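Local coordinates for NikO protein (Streptomyces tendae, PDB 4FQD) that acts as an enolpyruvyl transferase essential in nikkomycin biosynthesis, probably taking the enolpyruvyl group from phosphoenolpyruvate as its MurA relatives do, at residues M148-V153 with C173-L178; V221-T226 with I290-H295; D234-G239 with V244-G249; V269-A274 with V442-K447; R410-L415 with H432-G437. The protein carries 4 engineered substitutions. All blocks are in the same frame, centred on the assembly; numbering follows the deposited sequence. Where two conformers were deposited one is given.

Contact 1. Residues M148-V153 with C173-L178; sequences MGRFGV and CTIDML
Arg150 and Ile175 carry most of this contact, which illustrates how one branched aliphatic residue can serve a charged neighbour and an aromatic one at once. The nonpolar contacts divide between its two branches. With chi1 at -43°, CG2 lies anti to the backbone N while CG1 stays beside it; the CG2 methyl therefore comes up under one face of the Arg150 guanidinium, off-centre toward the rim, and approaches NH1 to 3.3 Å. The other branch passes slantwise by Arg150 CD and ends at Phe151, whose CE1 is 4.0 Å from Ile175 CD1, the two side chains crossing at about a right angle. Backbone contact adds to this: Arg150 O lies 3.8 Å from Cys173 CB.

In the fold, the turn through which the chain leaves helix 142-149 is laid against strand 174-176, an outermost strand of a four-stranded mixed sheet in the inverse beta/alpha barrel. A Schellman motif closes the chain at Gly152, whose phi is positive: Val153 N bonds back to Met148 O and Gly152 N to Gly149 O.

The polar contacts gather at the guanidinium. A water in its plane accepts from Arg150 NH1 at 2.9 Å and from Asp176 N at 3.1 Å, tying side chain to strand backbone, while NH2 forms a salt bridge with Asp179. A leucine in place of Arg150 would probably leave Asp179 without its cationic mate and the bridging water without one of its donors. Beyond the water, Asp176 OD1 accepts from Leu178 N at 3.3 Å in an Asx turn and is also hydrogen-bonded to His214.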
# COMPACT_ATOMS: atom_id res chain seq x y z
N MET A 148 -13.49 26.76 9.49
CA MET A 148 -13.77 28.13 9.90
C MET A 148 -15.12 28.24 10.61
O MET A 148 -15.31 29.10 11.47
CB MET A 148 -13.74 29.07 8.69
CG MET A 148 -12.34 29.40 8.20
SD MET A 148 -12.32 30.50 6.77
CE MET A 148 -12.93 29.39 5.49
N GLY A 149 -16.04 27.34 10.27
CA GLY A 149 -17.34 27.30 10.90
C GLY A 149 -17.28 26.98 12.38
O GLY A 149 -18.13 27.41 13.15
N ARG A 150 -16.26 26.23 12.77
CA ARG A 150 -16.08 25.86 14.17
C ARG A 150 -15.57 27.04 15.00
O ARG A 150 -15.64 27.02 16.22
CB ARG A 150 -15.12 24.68 14.31
CG ARG A 150 -15.54 23.44 13.55
CD ARG A 150 -14.98 22.20 14.22
NE ARG A 150 -15.01 21.04 13.34
CZ ARG A 150 -14.68 19.81 13.73
NH1 ARG A 150 -14.30 19.59 14.98
NH2 ARG A 150 -14.73 18.80 12.86
N PHE A 151 -15.04 28.05 14.31
CA PHE A 151 -14.55 29.25 14.97
C PHE A 151 -15.63 30.33 15.01
O PHE A 151 -15.39 31.44 15.48
CB PHE A 151 -13.30 29.79 14.28
CG PHE A 151 -12.09 28.91 14.45
CD1 PHE A 151 -11.88 27.82 13.62
CD2 PHE A 151 -11.14 29.19 15.42
CE1 PHE A 151 -10.77 27.01 13.77
CE2 PHE A 151 -10.02 28.39 15.58
CZ PHE A 151 -9.84 27.30 14.75
N GLY A 152 -16.82 30.00 14.51
CA GLY A 152 -17.95 30.92 14.56
C GLY A 152 -18.27 31.61 13.25
O GLY A 152 -19.15 32.47 13.21
N VAL A 153 -17.57 31.25 12.19
CA VAL A 153 -17.80 31.84 10.87
C VAL A 153 -19.08 31.31 10.23
O VAL A 153 -19.28 30.10 10.14
CB VAL A 153 -16.61 31.61 9.92
CG1 VAL A 153 -16.94 32.12 8.52
CG2 VAL A 153 -15.36 32.29 10.46
N CYS A 173 -11.47 26.68 19.64
CA CYS A 173 -12.11 25.37 19.54
C CYS A 173 -11.08 24.24 19.69
O CYS A 173 -9.88 24.46 19.55
CB CYS A 173 -12.85 25.26 18.20
SG CYS A 173 -13.85 23.76 18.02
N THR A 174 -11.57 23.04 19.98
CA THR A 174 -10.72 21.86 20.07
C THR A 174 -11.08 20.90 18.95
O THR A 174 -12.16 20.30 18.97
CB THR A 174 -10.89 21.15 21.42
OG1 THR A 174 -10.59 22.07 22.48
CG2 THR A 174 -9.97 19.94 21.52
N ILE A 175 -10.19 20.75 17.97
CA ILE A 175 -10.49 19.95 16.79
C ILE A 175 -9.54 18.78 16.61
O ILE A 175 -8.32 18.93 16.74
CB ILE A 175 -10.43 20.80 15.51
CG1 ILE A 175 -11.11 22.15 15.71
CG2 ILE A 175 -11.05 20.04 14.34
CD1 ILE A 175 -11.02 23.06 14.50
N ASP A 176 -10.09 17.61 16.29
CA ASP A 176 -9.29 16.48 15.87
C ASP A 176 -9.23 16.51 14.35
O ASP A 176 -10.25 16.38 13.67
CB ASP A 176 -9.93 15.17 16.34
CG ASP A 176 -8.96 14.00 16.28
OD1 ASP A 176 -8.00 14.05 15.49
OD2 ASP A 176 -9.18 13.01 17.02
N MET A 177 -8.03 16.68 13.80
CA MET A 177 -7.85 16.83 12.36
C MET A 177 -8.18 15.57 11.57
O MET A 177 -8.29 15.61 10.34
CB MET A 177 -6.43 17.30 12.03
CG MET A 177 -6.16 18.72 12.48
SD MET A 177 -7.32 19.85 11.70
CE MET A 177 -7.74 20.90 13.08
N LEU A 178 -8.36 14.45 12.27
CA LEU A 178 -8.75 13.21 11.62
C LEU A 178 -10.19 13.29 11.12
O LEU A 178 -10.65 12.44 10.35
CB LEU A 178 -8.57 12.02 12.57
CG LEU A 178 -7.14 11.75 13.02
CD1 LEU A 178 -7.06 10.46 13.82
CD2 LEU A 178 -6.20 11.71 11.82
O HOH W 1 -13.20 17.33 16.35

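Contact 2. Residues V221-T226 with I290-H295; sequences VTDMVT and IDRAVH
Asp223 and Arg292 meet in a single salt bridge between helix 219-231 and helix 290-296, which belong to the two different lobes of the enolpyruvyl transferase fold. The pair thus reaches from one lobe to the other, an example of a charged link between segments that bury little of each other. Only 62 Å² is buried between the two segments, and the closest CA atoms, those of Asp223 and Arg292, are still 11.1 Å apart.

The close packing lies behind the contact, on other faces of the two helices. Val221 and Met224 press on Leu200 of helix 192-204, and Val225 on Trp243, while Ile290 and Val294 both lean on Val318 of strand 317-320. At the bridge itself Arg292 is exposed and Asp223 partly so, and Arg292 also touches a crystal neighbour, so its pose may owe something to the lattice. Some cover comes from Ile262, which touches both side chains, and Asp223 OD2 makes a weak hydrogen bond to Ser36.

The two side chains approach from opposite directions. A bend at chi3 (54°) interrupts the otherwise outstretched arginine and turns its head, which receives the carboxylate at the guanidinium edge. The two flat groups are twisted 52° apart, and one nitrogen does the work: Arg292 NH2 stands 3.0 Å from Asp223 OD1, against 3.5 Å from Asp223 OD2.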
# COMPACT_ATOMS: atom_id res chain seq x y z
N VAL A 221 2.96 22.59 6.35
CA VAL A 221 2.35 23.12 7.56
C VAL A 221 3.41 23.53 8.58
O VAL A 221 3.29 24.56 9.24
CB VAL A 221 1.40 22.07 8.19
CG1 VAL A 221 1.02 22.47 9.61
CG2 VAL A 221 0.16 21.89 7.33
N THR A 222 4.46 22.72 8.68
CA THR A 222 5.54 22.94 9.64
C THR A 222 6.17 24.33 9.53
O THR A 222 6.38 25.01 10.53
CB THR A 222 6.64 21.86 9.51
OG1 THR A 222 6.22 20.67 10.18
CG2 THR A 222 7.95 22.33 10.12
N ASP A 223 6.45 24.76 8.30
CA ASP A 223 7.07 26.05 8.08
C ASP A 223 6.14 27.22 8.40
O ASP A 223 6.60 28.28 8.82
CB ASP A 223 7.59 26.17 6.64
CG ASP A 223 8.79 25.28 6.39
OD1 ASP A 223 9.44 24.85 7.37
OD2 ASP A 223 9.10 25.01 5.20
N MET A 224 4.84 27.03 8.21
CA MET A 224 3.87 28.07 8.54
C MET A 224 3.82 28.29 10.05
O MET A 224 3.62 29.41 10.52
CB MET A 224 2.48 27.73 8.00
CG MET A 224 1.48 28.87 8.16
SD MET A 224 -0.17 28.51 7.53
CE MET A 224 -0.71 27.25 8.69
N VAL A 225 4.00 27.21 10.80
CA VAL A 225 4.07 27.28 12.25
C VAL A 225 5.22 28.18 12.69
O VAL A 225 5.07 29.02 13.57
CB VAL A 225 4.24 25.88 12.88
CG1 VAL A 225 4.59 25.99 14.36
CG2 VAL A 225 2.98 25.05 12.69
N THR A 226 6.37 27.99 12.05
CA THR A 226 7.55 28.79 12.34
C THR A 226 7.31 30.26 12.00
O THR A 226 7.72 31.15 12.75
CB THR A 226 8.79 28.28 11.56
OG1 THR A 226 9.03 26.92 11.91
CG2 THR A 226 10.02 29.12 11.90
N ILE A 290 18.68 22.06 1.35
CA ILE A 290 18.02 20.97 0.62
C ILE A 290 18.00 19.69 1.45
O ILE A 290 17.22 18.78 1.17
CB ILE A 290 18.70 20.70 -0.74
CG1 ILE A 290 17.73 20.02 -1.70
CG2 ILE A 290 19.97 19.88 -0.55
CD1 ILE A 290 18.30 19.79 -3.09
N ASP A 291 18.84 19.63 2.47
CA ASP A 291 18.86 18.50 3.39
C ASP A 291 17.54 18.40 4.15
O ASP A 291 17.08 17.30 4.45
CB ASP A 291 20.04 18.60 4.36
CG ASP A 291 20.17 19.97 4.99
OD1 ASP A 291 19.24 20.79 4.84
OD2 ASP A 291 21.20 20.23 5.65
N ARG A 292 16.95 19.55 4.45
CA ARG A 292 15.64 19.59 5.08
C ARG A 292 14.58 19.05 4.13
O ARG A 292 13.65 18.35 4.54
CB ARG A 292 15.28 21.02 5.49
CG ARG A 292 15.98 21.49 6.75
CD ARG A 292 15.64 22.94 7.07
NE ARG A 292 14.20 23.17 7.14
CZ ARG A 292 13.56 24.08 6.41
NH1 ARG A 292 14.22 24.84 5.55
NH2 ARG A 292 12.24 24.22 6.54
N ALA A 293 14.72 19.38 2.85
CA ALA A 293 13.81 18.88 1.82
C ALA A 293 13.92 17.37 1.70
O ALA A 293 12.92 16.67 1.59
CB ALA A 293 14.11 19.54 0.48
N VAL A 294 15.15 16.87 1.75
CA VAL A 294 15.41 15.43 1.68
C VAL A 294 14.79 14.69 2.85
O VAL A 294 14.12 13.67 2.67
CB VAL A 294 16.93 15.13 1.63
CG1 VAL A 294 17.20 13.66 1.93
CG2 VAL A 294 17.49 15.52 0.28
N HIS A 295 15.00 15.22 4.06
CA HIS A 295 14.45 14.61 5.26
C HIS A 295 12.93 14.59 5.24
O HIS A 295 12.30 13.66 5.74
CB HIS A 295 14.95 15.33 6.51
CG HIS A 295 14.35 14.82 7.78
ND1 HIS A 295 13.30 15.44 8.42
CD2 HIS A 295 14.64 13.72 8.53
CE1 HIS A 295 12.98 14.76 9.51
NE2 HIS A 295 13.77 13.72 9.59

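Contact 3. Residues D234-G239 with V244-G249; sequences DIEFAG and VIHGRG
The imidazole of His246 has Glu236 OE1 at its edge, nearly in the ring plane, and Val244 CG1 3.4 Å above one face, displaced toward the rim. The edge contact is a His-carboxylate hydrogen bond: NE2 donates to Glu236 OE1 over 3.1 Å at 159°, nearly along the C-O axis, with the two planes turned 38° apart. Glu236 reaches it because its chain is extended beyond CG. Asp234, lying alongside, brings OD2 to 3.1 Å from His246 CD2, its carboxylate 29° from the ring plane. A phenylalanine in place of His246 would probably leave Glu236 OE1 without its donor and set that carboxylate free to turn.

Backbone bonds hold this cluster in place. Glu236 and Val244 form a hydrogen-bonded pair, joined by Glu236 N to Val244 O and by Val244 N to Glu236 O, each at 2.7 Å; His246 N adds a bond of 3.0 Å to Asp234 O. On the other side of the sheet Ile235 and Ile245 lie side by side, and Ile235 packs on Val225 and Leu228 of helix 219-231. The whole is an antiparallel beta hairpin with a classic bulge at Ala238 and Gly239, in which strand 235-239 forms an outermost strand of its sheet.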
# COMPACT_ATOMS: atom_id res chain seq x y z
N ASP A 234 1.80 32.26 19.67
CA ASP A 234 2.31 31.27 20.60
C ASP A 234 1.77 29.90 20.25
O ASP A 234 0.69 29.52 20.70
CB ASP A 234 1.94 31.63 22.04
CG ASP A 234 2.49 30.64 23.05
OD1 ASP A 234 3.48 29.94 22.75
OD2 ASP A 234 1.92 30.57 24.16
N ILE A 235 2.51 29.15 19.44
CA ILE A 235 2.10 27.81 19.06
C ILE A 235 2.94 26.76 19.80
O ILE A 235 4.17 26.77 19.74
CB ILE A 235 2.23 27.61 17.54
CG1 ILE A 235 1.36 28.64 16.80
CG2 ILE A 235 1.81 26.20 17.15
CD1 ILE A 235 1.44 28.53 15.30
N GLU A 236 2.27 25.85 20.49
CA GLU A 236 2.95 24.90 21.35
C GLU A 236 2.72 23.45 20.95
O GLU A 236 1.59 23.04 20.70
CB GLU A 236 2.50 25.12 22.79
CG GLU A 236 2.95 24.08 23.79
CD GLU A 236 2.32 24.30 25.15
OE1 GLU A 236 1.56 25.28 25.32
OE2 GLU A 236 2.58 23.49 26.06
N PHE A 237 3.80 22.67 20.90
CA PHE A 237 3.70 21.24 20.63
C PHE A 237 3.62 20.49 21.96
O PHE A 237 4.62 19.95 22.43
CB PHE A 237 4.92 20.77 19.84
CG PHE A 237 5.01 21.36 18.46
CD1 PHE A 237 3.94 22.02 17.88
CD2 PHE A 237 6.19 21.25 17.73
CE1 PHE A 237 4.04 22.56 16.61
CE2 PHE A 237 6.29 21.78 16.46
CZ PHE A 237 5.21 22.44 15.90
N ALA A 238 2.43 20.46 22.54
CA ALA A 238 2.20 19.82 23.84
C ALA A 238 2.49 18.32 23.81
O ALA A 238 3.06 17.77 24.75
CB ALA A 238 0.77 20.07 24.30
N GLY A 239 2.09 17.67 22.72
CA GLY A 239 2.35 16.25 22.55
C GLY A 239 2.76 15.95 21.12
O GLY A 239 2.81 16.85 20.29
N VAL A 244 -1.13 23.24 20.40
CA VAL A 244 -1.93 24.22 21.12
C VAL A 244 -1.58 25.64 20.69
O VAL A 244 -0.43 26.06 20.79
CB VAL A 244 -1.72 24.08 22.65
CG1 VAL A 244 -2.49 25.17 23.38
CG2 VAL A 244 -2.15 22.71 23.12
N ILE A 245 -2.58 26.37 20.21
CA ILE A 245 -2.39 27.75 19.80
C ILE A 245 -3.04 28.71 20.79
O ILE A 245 -4.26 28.85 20.82
CB ILE A 245 -2.97 28.03 18.40
CG1 ILE A 245 -2.44 27.02 17.38
CG2 ILE A 245 -2.67 29.46 17.97
CD1 ILE A 245 -3.43 25.93 17.04
N HIS A 246 -2.22 29.37 21.60
CA HIS A 246 -2.72 30.39 22.51
C HIS A 246 -2.92 31.69 21.74
O HIS A 246 -2.08 32.58 21.78
CB HIS A 246 -1.75 30.59 23.68
CG HIS A 246 -1.46 29.33 24.43
ND1 HIS A 246 -2.37 28.74 25.28
CD2 HIS A 246 -0.35 28.55 24.47
CE1 HIS A 246 -1.84 27.65 25.81
NE2 HIS A 246 -0.62 27.51 25.33
N GLY A 247 -4.04 31.77 21.03
CA GLY A 247 -4.31 32.89 20.16
C GLY A 247 -4.59 34.19 20.89
O GLY A 247 -5.35 34.23 21.85
N ARG A 248 -3.97 35.27 20.41
CA ARG A 248 -4.15 36.59 20.98
C ARG A 248 -4.62 37.58 19.92
O ARG A 248 -4.42 38.79 20.05
CB ARG A 248 -2.86 37.08 21.63
CG ARG A 248 -2.80 36.86 23.13
CD ARG A 248 -1.38 36.63 23.62
NE ARG A 248 -0.42 37.53 22.98
CZ ARG A 248 0.54 37.14 22.14
NH1 ARG A 248 0.66 35.85 21.84
NH2 ARG A 248 1.36 38.03 21.61
N GLY A 249 -5.25 37.05 18.87
CA GLY A 249 -5.78 37.88 17.80
C GLY A 249 -4.73 38.36 16.82
O GLY A 249 -3.54 38.13 17.03

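Contact 4. Residues V269-A274 with V442-K447; sequences VTWICA and VEDLVK
Helix 265-278 and helix 441-447, two elements of one lobe of the inverse beta/alpha barrel, are joined where Trp271 reaches across to Asp444 and Leu445. Inverse barrels keep helices inside their sheets, and the case shows how a single large ring can connect two of them whose backbones stay well separated. The six-membered part of the indole does all the touching. Its outer corner meets the methylene of Asp444 edge-on: CZ2 and CH2 both lie 3.7 Å from Asp444 CB, close to the ring plane. Next along the rim, CZ3 meets the methyl CD2 of Leu445 at 3.6 Å, with Leu445 crossing the ring obliquely.

The rotation of the indole follows from both of its ends. CG sits beside the backbone N, anti to the carbonyl carbon (chi1 -72°), and NE1 hydrogen-bonds Glu267, about one turn earlier on the same helix, so the benzo part is directed outward to the partner helix. Leu445 is in turn backed by Leu416 of helix 409-419 and by Ile452 of strand 451-456, while Leu448 also touches the indole.

Asp444 plays two parts. Its CB faces the ring, but its carboxylate, 52° from the indole plane, is engaged by cations: OD1 forms a salt bridge with Arg439 and another, at 3.6 Å, with Lys447 NZ. Two positive neighbours would be expected to stabilise the ionised carboxylate, so that Asp444 probably offers the tryptophan only its apolar methylene while its charge is balanced by residues around its own helix.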
# COMPACT_ATOMS: atom_id res chain seq x y z
N VAL A 269 12.39 15.74 -6.32
CA VAL A 269 11.99 14.43 -6.84
C VAL A 269 12.11 14.40 -8.35
O VAL A 269 12.63 13.43 -8.93
CB VAL A 269 10.54 14.09 -6.44
CG1 VAL A 269 10.09 12.80 -7.10
CG2 VAL A 269 10.41 14.00 -4.93
N THR A 270 11.64 15.46 -9.00
CA THR A 270 11.66 15.56 -10.45
C THR A 270 13.07 15.48 -11.02
O THR A 270 13.31 14.80 -12.01
CB THR A 270 11.00 16.88 -10.93
OG1 THR A 270 9.67 16.96 -10.40
CG2 THR A 270 10.95 16.93 -12.44
N TRP A 271 14.01 16.18 -10.38
CA TRP A 271 15.39 16.20 -10.85
C TRP A 271 16.13 14.90 -10.57
O TRP A 271 16.99 14.49 -11.34
CB TRP A 271 16.15 17.40 -10.27
CG TRP A 271 15.73 18.71 -10.86
CD1 TRP A 271 15.19 19.77 -10.19
CD2 TRP A 271 15.82 19.10 -12.23
NE1 TRP A 271 14.94 20.79 -11.07
CE2 TRP A 271 15.32 20.41 -12.33
CE3 TRP A 271 16.29 18.46 -13.39
CZ2 TRP A 271 15.26 21.10 -13.54
CZ3 TRP A 271 16.23 19.15 -14.59
CH2 TRP A 271 15.72 20.45 -14.65
N ILE A 272 15.80 14.26 -9.45
CA ILE A 272 16.37 12.96 -9.12
C ILE A 272 15.92 11.94 -10.17
O ILE A 272 16.73 11.13 -10.64
CB ILE A 272 15.95 12.49 -7.72
CG1 ILE A 272 16.59 13.39 -6.65
CG2 ILE A 272 16.35 11.04 -7.49
CD1 ILE A 272 16.15 13.06 -5.24
N CYS A 273 14.65 11.99 -10.53
CA CYS A 273 14.10 11.12 -11.57
C CYS A 273 14.79 11.38 -12.90
O CYS A 273 15.10 10.45 -13.64
CB CYS A 273 12.60 11.34 -11.71
SG CYS A 273 11.82 10.40 -13.04
N ALA A 274 15.05 12.65 -13.20
CA ALA A 274 15.70 13.04 -14.44
C ALA A 274 17.16 12.61 -14.47
O ALA A 274 17.65 12.11 -15.48
CB ALA A 274 15.58 14.54 -14.65
N VAL A 442 11.25 23.51 -19.06
CA VAL A 442 11.78 23.30 -20.40
C VAL A 442 13.16 23.95 -20.56
O VAL A 442 14.10 23.31 -21.03
CB VAL A 442 10.82 23.85 -21.48
CG1 VAL A 442 11.50 23.84 -22.84
CG2 VAL A 442 9.54 23.03 -21.51
N GLU A 443 13.27 25.21 -20.14
CA GLU A 443 14.53 25.94 -20.24
C GLU A 443 15.63 25.28 -19.42
O GLU A 443 16.78 25.19 -19.87
CB GLU A 443 14.34 27.39 -19.78
CG GLU A 443 15.62 28.20 -19.78
CD GLU A 443 15.44 29.58 -19.17
OE1 GLU A 443 14.56 30.33 -19.64
OE2 GLU A 443 16.17 29.90 -18.21
N ASP A 444 15.29 24.81 -18.22
CA ASP A 444 16.25 24.16 -17.35
C ASP A 444 16.75 22.84 -17.94
O ASP A 444 17.93 22.50 -17.82
CB ASP A 444 15.66 23.92 -15.96
CG ASP A 444 15.52 25.20 -15.16
OD1 ASP A 444 16.27 26.16 -15.44
OD2 ASP A 444 14.68 25.24 -14.24
N LEU A 445 15.85 22.11 -18.58
CA LEU A 445 16.20 20.84 -19.22
C LEU A 445 17.07 21.06 -20.45
O LEU A 445 18.08 20.39 -20.63
CB LEU A 445 14.94 20.05 -19.59
CG LEU A 445 14.23 19.33 -18.44
CD1 LEU A 445 12.90 18.77 -18.90
CD2 LEU A 445 15.12 18.23 -17.88
N VAL A 446 16.66 22.00 -21.30
CA VAL A 446 17.41 22.36 -22.50
C VAL A 446 18.84 22.78 -22.12
O VAL A 446 19.80 22.48 -22.83
CB VAL A 446 16.72 23.50 -23.27
CG1 VAL A 446 17.65 24.12 -24.31
CG2 VAL A 446 15.44 22.99 -23.93
N LYS A 447 18.95 23.45 -20.98
CA LYS A 447 20.24 23.90 -20.47
C LYS A 447 21.16 22.71 -20.17
O LYS A 447 22.38 22.83 -20.22
CB LYS A 447 20.03 24.72 -19.20
CG LYS A 447 21.20 25.61 -18.82
CD LYS A 447 20.92 26.35 -17.52
CE LYS A 447 19.65 27.18 -17.62
NZ LYS A 447 19.31 27.83 -16.33

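Contact 5. Residues R410-L415 with H432-G437; sequences RAAAVL and HHLARG. With SO4 (sulfate ion), chain D.
Leu434 points one methyl into the surface of helix 409-419, between two small residues, a compact instance of how alanines let a loop come close to a helix. Its CD2 lies 3.7 Å from Ala412 CB and 3.9 Å from Ala413 CB, and 3.6 Å from Ala413 N. The leucine starts out alongside the helix; its CG stands beside the backbone N (chi1 -68°), and this carries the branch across to the alanines.

The arginines are oriented quite differently. Arg410 leaves the helix pointing away from the loop, then bends at chi2 (-50°) and runs extended, so that its guanidinium meets Gly437 through water. NH2 donates to one water at 2.8 Å; a second water lies doubtfully close to NH1, and both waters approach Gly437 O, the first of them only weakly.

Arg436, bent at chi3, turns its guanidinium edge to a sulfate that probably came from the crystallisation liquor. NH1 donates to sulfate O2 at 3.1 Å and NH2 to O3 at 3.3 Å, both nearly straight. NH2 also donates to His433 ND1 at 2.9 Å, within the guanidinium plane but tilted 26° from the ring plane, which fixes the arginine's rotation; His433 must therefore offer ND1 as an acceptor. Leu409 N, at the start of helix 409-419, is a further donor to the sulfate.

Around this junction, Phe346 of helix 344-351 packs on Arg410 and Ala413, Leu441 of helix 441-447 touches both Ala413 and Leu434, and the loop itself leads from strand 425-429 to helix 441-447.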
# COMPACT_ATOMS: atom_id res chain seq x y z
N ARG A 410 1.99 17.60 -12.70
CA ARG A 410 2.98 16.54 -12.59
C ARG A 410 2.93 15.60 -13.79
O ARG A 410 3.92 14.93 -14.11
CB ARG A 410 2.80 15.76 -11.29
CG ARG A 410 2.81 16.64 -10.04
CD ARG A 410 4.01 17.57 -10.03
NE ARG A 410 3.96 18.52 -8.92
CZ ARG A 410 4.82 19.51 -8.75
NH1 ARG A 410 5.81 19.70 -9.61
NH2 ARG A 410 4.69 20.33 -7.71
N ALA A 411 1.78 15.56 -14.46
CA ALA A 411 1.63 14.75 -15.67
C ALA A 411 2.48 15.32 -16.80
O ALA A 411 3.12 14.58 -17.53
CB ALA A 411 0.17 14.68 -16.08
N ALA A 412 2.47 16.64 -16.93
CA ALA A 412 3.25 17.31 -17.97
C ALA A 412 4.74 17.09 -17.76
O ALA A 412 5.50 16.91 -18.72
CB ALA A 412 2.93 18.80 -17.99
N ALA A 413 5.17 17.11 -16.50
CA ALA A 413 6.58 16.95 -16.17
C ALA A 413 7.07 15.54 -16.45
O ALA A 413 8.12 15.36 -17.07
CB ALA A 413 6.82 17.32 -14.71
N VAL A 414 6.31 14.54 -16.01
CA VAL A 414 6.73 13.15 -16.16
C VAL A 414 6.69 12.68 -17.62
O VAL A 414 7.48 11.83 -18.02
CB VAL A 414 5.91 12.20 -15.25
CG1 VAL A 414 4.48 12.06 -15.76
CG2 VAL A 414 6.58 10.84 -15.15
N LEU A 415 5.78 13.25 -18.40
CA LEU A 415 5.70 12.93 -19.82
C LEU A 415 6.89 13.52 -20.56
O LEU A 415 7.44 12.91 -21.48
CB LEU A 415 4.40 13.45 -20.43
CG LEU A 415 3.12 12.70 -20.04
CD1 LEU A 415 1.91 13.29 -20.73
CD2 LEU A 415 3.26 11.22 -20.36
N HIS A 432 1.14 24.00 -20.31
CA HIS A 432 0.97 25.26 -19.59
C HIS A 432 0.85 25.00 -18.09
O HIS A 432 1.01 25.91 -17.28
CB HIS A 432 -0.27 26.00 -20.09
CG HIS A 432 -1.55 25.23 -19.93
ND1 HIS A 432 -2.05 24.41 -20.91
CD2 HIS A 432 -2.41 25.15 -18.89
CE1 HIS A 432 -3.18 23.86 -20.49
NE2 HIS A 432 -3.42 24.29 -19.26
N HIS A 433 0.58 23.75 -17.74
CA HIS A 433 0.48 23.35 -16.34
C HIS A 433 1.82 23.50 -15.62
O HIS A 433 1.85 23.77 -14.42
CB HIS A 433 0.00 21.89 -16.23
CG HIS A 433 -1.41 21.68 -16.68
ND1 HIS A 433 -2.49 22.29 -16.08
CD2 HIS A 433 -1.92 20.91 -17.68
CE1 HIS A 433 -3.60 21.91 -16.69
NE2 HIS A 433 -3.28 21.08 -17.66
N LEU A 434 2.91 23.34 -16.36
CA LEU A 434 4.26 23.39 -15.80
C LEU A 434 4.59 24.71 -15.11
O LEU A 434 5.38 24.75 -14.17
CB LEU A 434 5.30 23.10 -16.88
CG LEU A 434 5.35 21.68 -17.46
CD1 LEU A 434 6.36 21.61 -18.59
CD2 LEU A 434 5.67 20.67 -16.38
N ALA A 435 3.98 25.79 -15.58
CA ALA A 435 4.26 27.13 -15.06
C ALA A 435 3.78 27.30 -13.62
O ALA A 435 4.21 28.20 -12.91
CB ALA A 435 3.65 28.20 -15.95
N ARG A 436 2.88 26.42 -13.19
CA ARG A 436 2.32 26.49 -11.84
C ARG A 436 3.12 25.66 -10.84
O ARG A 436 2.84 25.67 -9.65
CB ARG A 436 0.86 26.04 -11.84
CG ARG A 436 -0.06 26.92 -12.68
CD ARG A 436 -1.50 26.45 -12.62
NE ARG A 436 -1.69 25.15 -13.25
CZ ARG A 436 -1.80 24.00 -12.58
NH1 ARG A 436 -1.74 24.00 -11.26
NH2 ARG A 436 -1.97 22.87 -13.24
N GLY A 437 4.12 24.93 -11.33
CA GLY A 437 4.93 24.08 -10.48
C GLY A 437 6.42 24.32 -10.65
O GLY A 437 7.20 24.12 -9.71
S SO4 D . -2.45 19.96 -10.31
O1 SO4 D . -1.65 18.99 -9.57
O2 SO4 D . -2.23 21.30 -9.76
O3 SO4 D . -2.06 19.95 -11.72
O4 SO4 D . -3.87 19.61 -10.20
O HOH W 2 7.65 21.23 -8.84
O HOH W 3 5.23 23.01 -7.27

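How the contacts relate
The five contacts divide between the two lobes of the fold. Contacts 1 and 3, with centres about 15 Å apart, reach one mixed sheet, 174-176 and 235-239 being its outermost strands. Contacts 4 and 5, about 12 Å apart between centres, lie on the other side of the chain's centre, some 34 to 41 Å from that pair; the segments of contact 5 fall between those of contact 4 in sequence. Contact 2 links the lobes: its first helix packs on contact 3 through Val225 with Ile235 and Phe237, and its segments alternate along the chain with those of contact 4. Four of the contacts thus lie within a lobe, while contact 2 joins the two through a charged pair.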